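Local structure of two-domain protein containing predicted PHP-like metal-dependent phosphoesterase (Bacteroides vulgatus ATCC 8482, 3E38) at residues S92-A97 / F103-L108; E125-G130 / C162-E167. The protein binds three zinc ions in a PHP-like domain and is probably a metal-dependent phosphoesterase, possibly with 5'-3' exonuclease activity on DNA and RNA. All coordinates share one frame; numbering follows the deposited sequence.

Interaction 1: S92-A97 / F103-L108; sequences SEITRA and FNAIFL. With ZN (zinc ion), chain I; ZN (zinc ion), chain H.
S92 and A105 exchange two backbone hydrogen bonds, and I94 and F103 exchange two more, joining the antiparallel strands 92-95 and 103-106. In the first pair A105 N gives the straighter bond, 2.9 Å to S92 O with 169° at the hydrogen. In the second, I94 N lies 2.8 Å from F103 O, and F103 N returns a bond to I94 O. E93 and N104 form the non-hydrogen-bonded pair between them, where CA-H...O contacts, such as N104 CA to S92 O, add to the bonding.

The apolar contact lies on the face of S92, I94, F103 and A105, where CD1 of I94 comes within 4.3 Å of A105 CB. CD1 of L108 packs in van der Waals contact beside the S92 hydroxyl, 4.0 Å from OG, whose polar partner is S111.

On the other face the side chains of E93 and N104 meet with their carboxylate and amide planes 78° apart. N104 OD1 rests beside the aliphatic part of E93, 3.1 Å from CG, and accepts a hydrogen bond from N136. With CG anti to the backbone N (chi1 -168°) and the chain extended beyond it, E93 carries its carboxylate out to the metals.

There the carboxylate bridges two zinc ions: OE1 binds the zinc ion of chain I and OE2 that of chain H, each at 2.2 Å, and a single water also touches both metals. H24, H26 and D194 complete the protein ligands on the OE1 side, H102 and H137 on the OE2 side. T95 OG1 hydrogen-bonds to E93 O from above the carbonyl plane and also pairs with H56, a ligand of the third zinc. A beta hairpin that delivers a bridging glutamate to a multinuclear zinc centre fits the metal site of PHP-type phosphoesterases.

Interaction 2: E125-G130 / C162-E167; sequences EAKKQG and CMHGIE
The last turn of helix 119-128 passes the loop that leads into strand 165-170, with the backbones nearest at K127 and C162, whose CA atoms are 6.6 Å apart. The helix closes in a Schellman motif: G130 takes a positive phi of 63°, and its N bonds back to K127 O at 2.6 Å.

K127 makes both side-chain contacts. Its CB lies 4.3 Å from C162 SG, a loose approach of the aliphatic root of the lysine to the sulfur. The rest of the chain leaves the helix with CG anti to the backbone N and then bends at chi2 (48°), which brings the amino group round to the 162-164 loop. NZ arrives at the edge of the H164 imidazole, in the plane of the ring and 3.9 Å from NE2, with the two side chains at about a right angle. That separation is a near approach rather than a bond. The ammonium instead hydrogen-bonds to the carbonyl oxygen of G161 in the same loop.

H164 is held independently of the lysine. Its ND1 hydrogen-bonds to the backbone N of M133 on strand 132-135, and its ring meets that of F132 with the planes about 30° apart. A126, K127 and C162 all touch M133, so the helix end and the loop are packed against the same strand.

The contact is thus small, burying 118 Å² in all, and its chemistry is that of a lysine tied to a loop carbonyl. Because ND1 receives the M133 N-H, the proton of a neutral H164 should sit on NE2, and the nearby ammonium would then be expected to disfavour a second proton on the ring.

How the interactions relate
Interaction 1 closes before interaction 2 opens: strand 102-106 leads to helix 119-128, and strands 132-135 and 165-170 follow. Their centres are 8 Å apart, and both reach the same mixed sheet, in which strand 132-135 pairs with 102-106 on one side and with 165-170 on the other. They also touch directly. A105 CB packs 3.7 Å from A126 CB, and the F103 ring reaches the loop at C162 and M163. The helix and loop of 125-130/162-167 therefore pack on the hairpin face that carries F103 and A105. E167, at the far end of 162-167, hydrogen-bonds to the zinc ligand H24 as a second-shell residue, so both contacts border the zinc centre.

Interaction 1: S92-A97 / F103-L108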
# COMPACT_ATOMS: atom_id res chain seq x y z
N SER B 92 6.92 -29.49 18.32
CA SER B 92 7.12 -28.79 19.57
C SER B 92 8.50 -28.21 19.70
O SER B 92 9.49 -28.67 19.08
CB SER B 92 6.94 -29.74 20.77
OG SER B 92 5.62 -30.29 20.85
N GLU B 93 8.55 -27.25 20.60
CA GLU B 93 9.75 -26.51 20.94
C GLU B 93 10.29 -26.80 22.34
O GLU B 93 9.71 -26.41 23.36
CB GLU B 93 9.55 -24.99 20.78
CG GLU B 93 10.90 -24.28 20.85
CD GLU B 93 10.83 -22.81 20.67
OE1 GLU B 93 9.76 -22.12 20.63
OE2 GLU B 93 11.90 -22.32 20.52
N ILE B 94 11.43 -27.48 22.34
CA ILE B 94 12.17 -27.86 23.56
C ILE B 94 12.96 -26.61 23.85
O ILE B 94 13.86 -26.24 23.11
CB ILE B 94 13.07 -29.11 23.37
CG1 ILE B 94 12.28 -30.27 22.80
CG2 ILE B 94 13.78 -29.48 24.67
CD1 ILE B 94 13.16 -31.40 22.17
N THR B 95 12.51 -25.96 24.90
CA THR B 95 12.94 -24.66 25.31
C THR B 95 13.76 -24.79 26.56
O THR B 95 13.25 -25.06 27.64
CB THR B 95 11.68 -23.77 25.63
OG1 THR B 95 10.65 -23.92 24.63
CG2 THR B 95 12.06 -22.31 25.77
N ARG B 96 15.05 -24.62 26.40
CA ARG B 96 15.98 -24.66 27.51
C ARG B 96 17.00 -23.52 27.47
O ARG B 96 17.11 -22.80 26.51
CB ARG B 96 16.73 -25.98 27.48
CG ARG B 96 15.79 -27.17 27.52
CD ARG B 96 15.22 -27.40 28.92
NE ARG B 96 14.37 -28.58 28.94
CZ ARG B 96 14.33 -29.46 29.93
NH1 ARG B 96 15.13 -29.32 30.98
NH2 ARG B 96 13.55 -30.53 29.84
N ALA B 97 17.72 -23.39 28.56
CA ALA B 97 18.82 -22.43 28.69
C ALA B 97 19.90 -22.77 27.69
O ALA B 97 20.01 -23.92 27.25
CB ALA B 97 19.40 -22.45 30.13
N PHE B 103 15.50 -26.00 20.69
CA PHE B 103 15.37 -26.85 19.49
C PHE B 103 13.92 -27.17 19.20
O PHE B 103 13.12 -27.31 20.08
CB PHE B 103 16.04 -28.21 19.65
CG PHE B 103 17.57 -28.20 19.59
CD1 PHE B 103 18.32 -27.46 20.47
CD2 PHE B 103 18.24 -28.98 18.65
CE1 PHE B 103 19.70 -27.45 20.40
CE2 PHE B 103 19.61 -28.97 18.55
CZ PHE B 103 20.35 -28.21 19.43
N ASN B 104 13.61 -27.35 17.92
CA ASN B 104 12.33 -27.87 17.49
C ASN B 104 12.45 -29.31 17.06
O ASN B 104 13.40 -29.70 16.40
CB ASN B 104 11.70 -27.06 16.39
CG ASN B 104 10.92 -25.89 16.90
OD1 ASN B 104 11.08 -25.47 18.04
ND2 ASN B 104 10.05 -25.35 16.06
N ALA B 105 11.49 -30.09 17.53
CA ALA B 105 11.29 -31.49 17.21
C ALA B 105 10.03 -31.52 16.37
O ALA B 105 8.96 -31.18 16.86
CB ALA B 105 11.13 -32.33 18.48
N ILE B 106 10.17 -31.85 15.09
CA ILE B 106 9.00 -31.96 14.22
C ILE B 106 8.88 -33.40 13.70
O ILE B 106 9.78 -34.25 13.81
CB ILE B 106 8.94 -30.86 13.10
CG1 ILE B 106 10.04 -31.06 12.05
CG2 ILE B 106 9.04 -29.44 13.75
CD1 ILE B 106 9.93 -30.16 10.87
N PHE B 107 7.68 -33.66 13.22
CA PHE B 107 7.28 -35.00 12.77
C PHE B 107 7.12 -35.90 13.99
O PHE B 107 7.32 -37.09 13.97
CB PHE B 107 8.20 -35.57 11.69
CG PHE B 107 7.98 -34.92 10.34
CD1 PHE B 107 6.86 -35.25 9.61
CD2 PHE B 107 8.81 -33.93 9.87
CE1 PHE B 107 6.63 -34.65 8.42
CE2 PHE B 107 8.59 -33.33 8.65
CZ PHE B 107 7.49 -33.68 7.93
N LEU B 108 6.74 -35.28 15.07
CA LEU B 108 6.38 -36.02 16.28
C LEU B 108 5.08 -36.74 16.10
O LEU B 108 4.24 -36.36 15.26
CB LEU B 108 6.20 -35.06 17.49
CG LEU B 108 7.50 -34.39 17.94
CD1 LEU B 108 7.29 -33.43 19.09
CD2 LEU B 108 8.61 -35.42 18.27
ZN ZN I . 9.69 -20.39 19.24
ZN ZN H . 12.81 -20.35 20.95
O HOH W 1 11.79 -20.17 19.46

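Interaction 2: E125-G130 / C162-E167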
# COMPACT_ATOMS: atom_id res chain seq x y z
N GLU B 125 13.23 -38.66 23.91
CA GLU B 125 11.84 -38.99 23.55
C GLU B 125 11.51 -38.58 22.11
O GLU B 125 10.83 -39.31 21.38
CB GLU B 125 10.86 -38.26 24.48
CG GLU B 125 10.97 -38.70 25.94
CD GLU B 125 10.51 -40.14 26.13
OE1 GLU B 125 9.74 -40.62 25.26
OE2 GLU B 125 10.91 -40.77 27.14
N ALA B 126 11.98 -37.39 21.73
CA ALA B 126 11.75 -36.88 20.40
C ALA B 126 12.47 -37.81 19.43
O ALA B 126 11.92 -38.23 18.41
CB ALA B 126 12.22 -35.42 20.26
N LYS B 127 13.69 -38.18 19.80
CA LYS B 127 14.50 -39.07 18.97
C LYS B 127 13.82 -40.41 18.77
O LYS B 127 13.79 -41.01 17.70
CB LYS B 127 15.82 -39.36 19.68
CG LYS B 127 16.74 -40.28 18.90
CD LYS B 127 16.83 -39.81 17.52
CE LYS B 127 17.97 -40.36 16.77
NZ LYS B 127 18.00 -39.60 15.46
N LYS B 128 13.28 -40.86 19.88
CA LYS B 128 12.60 -42.14 19.96
C LYS B 128 11.46 -42.16 18.99
O LYS B 128 11.10 -43.18 18.44
CB LYS B 128 12.11 -42.38 21.39
CG LYS B 128 11.45 -43.68 21.64
CD LYS B 128 11.09 -43.82 23.13
CE LYS B 128 10.13 -45.02 23.37
NZ LYS B 128 9.54 -45.05 24.73
N GLN B 129 10.88 -40.99 18.76
CA GLN B 129 9.76 -40.88 17.83
C GLN B 129 10.29 -40.67 16.43
O GLN B 129 9.55 -40.52 15.48
CB GLN B 129 8.83 -39.73 18.21
CG GLN B 129 8.22 -39.90 19.57
CD GLN B 129 7.22 -38.84 19.89
OE1 GLN B 129 6.60 -38.26 19.00
NE2 GLN B 129 7.04 -38.57 21.19
N GLY B 130 11.61 -40.69 16.30
CA GLY B 130 12.25 -40.45 15.01
C GLY B 130 12.02 -39.05 14.43
O GLY B 130 12.02 -38.85 13.22
N CYS B 162 20.61 -36.00 17.10
CA CYS B 162 19.54 -35.10 17.59
C CYS B 162 19.54 -33.71 16.99
O CYS B 162 18.87 -32.82 17.51
CB CYS B 162 19.58 -34.98 19.09
SG CYS B 162 18.99 -36.46 19.84
N MSE B 163 20.33 -33.55 15.93
CA MSE B 163 20.39 -32.30 15.17
C MSE B 163 20.43 -32.60 13.67
O MSE B 163 21.41 -33.10 13.16
CB MSE B 163 21.64 -31.46 15.55
CG MSE B 163 21.54 -30.02 15.01
SE MSE B 163 23.16 -28.92 15.13
CE MSE B 163 23.51 -29.04 17.04
N HIS B 164 19.36 -32.28 12.97
CA HIS B 164 19.30 -32.55 11.53
C HIS B 164 19.37 -31.26 10.69
O HIS B 164 19.64 -31.27 9.47
CB HIS B 164 18.04 -33.35 11.22
CG HIS B 164 17.90 -34.57 12.07
ND1 HIS B 164 16.93 -34.69 13.04
CD2 HIS B 164 18.65 -35.70 12.13
CE1 HIS B 164 17.08 -35.86 13.65
NE2 HIS B 164 18.11 -36.49 13.12
N GLY B 165 19.14 -30.16 11.39
CA GLY B 165 19.18 -28.84 10.79
C GLY B 165 19.39 -27.77 11.79
O GLY B 165 19.48 -28.01 13.01
N ILE B 166 19.52 -26.57 11.26
CA ILE B 166 19.67 -25.35 12.05
C ILE B 166 18.95 -24.26 11.35
O ILE B 166 18.97 -24.20 10.13
CB ILE B 166 21.12 -24.90 12.16
CG1 ILE B 166 22.01 -26.06 12.55
CG2 ILE B 166 21.28 -23.74 13.17
CD1 ILE B 166 23.48 -25.64 12.65
N GLU B 167 18.27 -23.43 12.13
CA GLU B 167 17.64 -22.23 11.61
C GLU B 167 18.73 -21.24 11.23
O GLU B 167 19.61 -20.90 12.05
CB GLU B 167 16.71 -21.60 12.63
CG GLU B 167 15.41 -22.35 12.78
CD GLU B 167 14.42 -21.63 13.72
OE1 GLU B 167 14.90 -20.81 14.55
OE2 GLU B 167 13.19 -21.93 13.65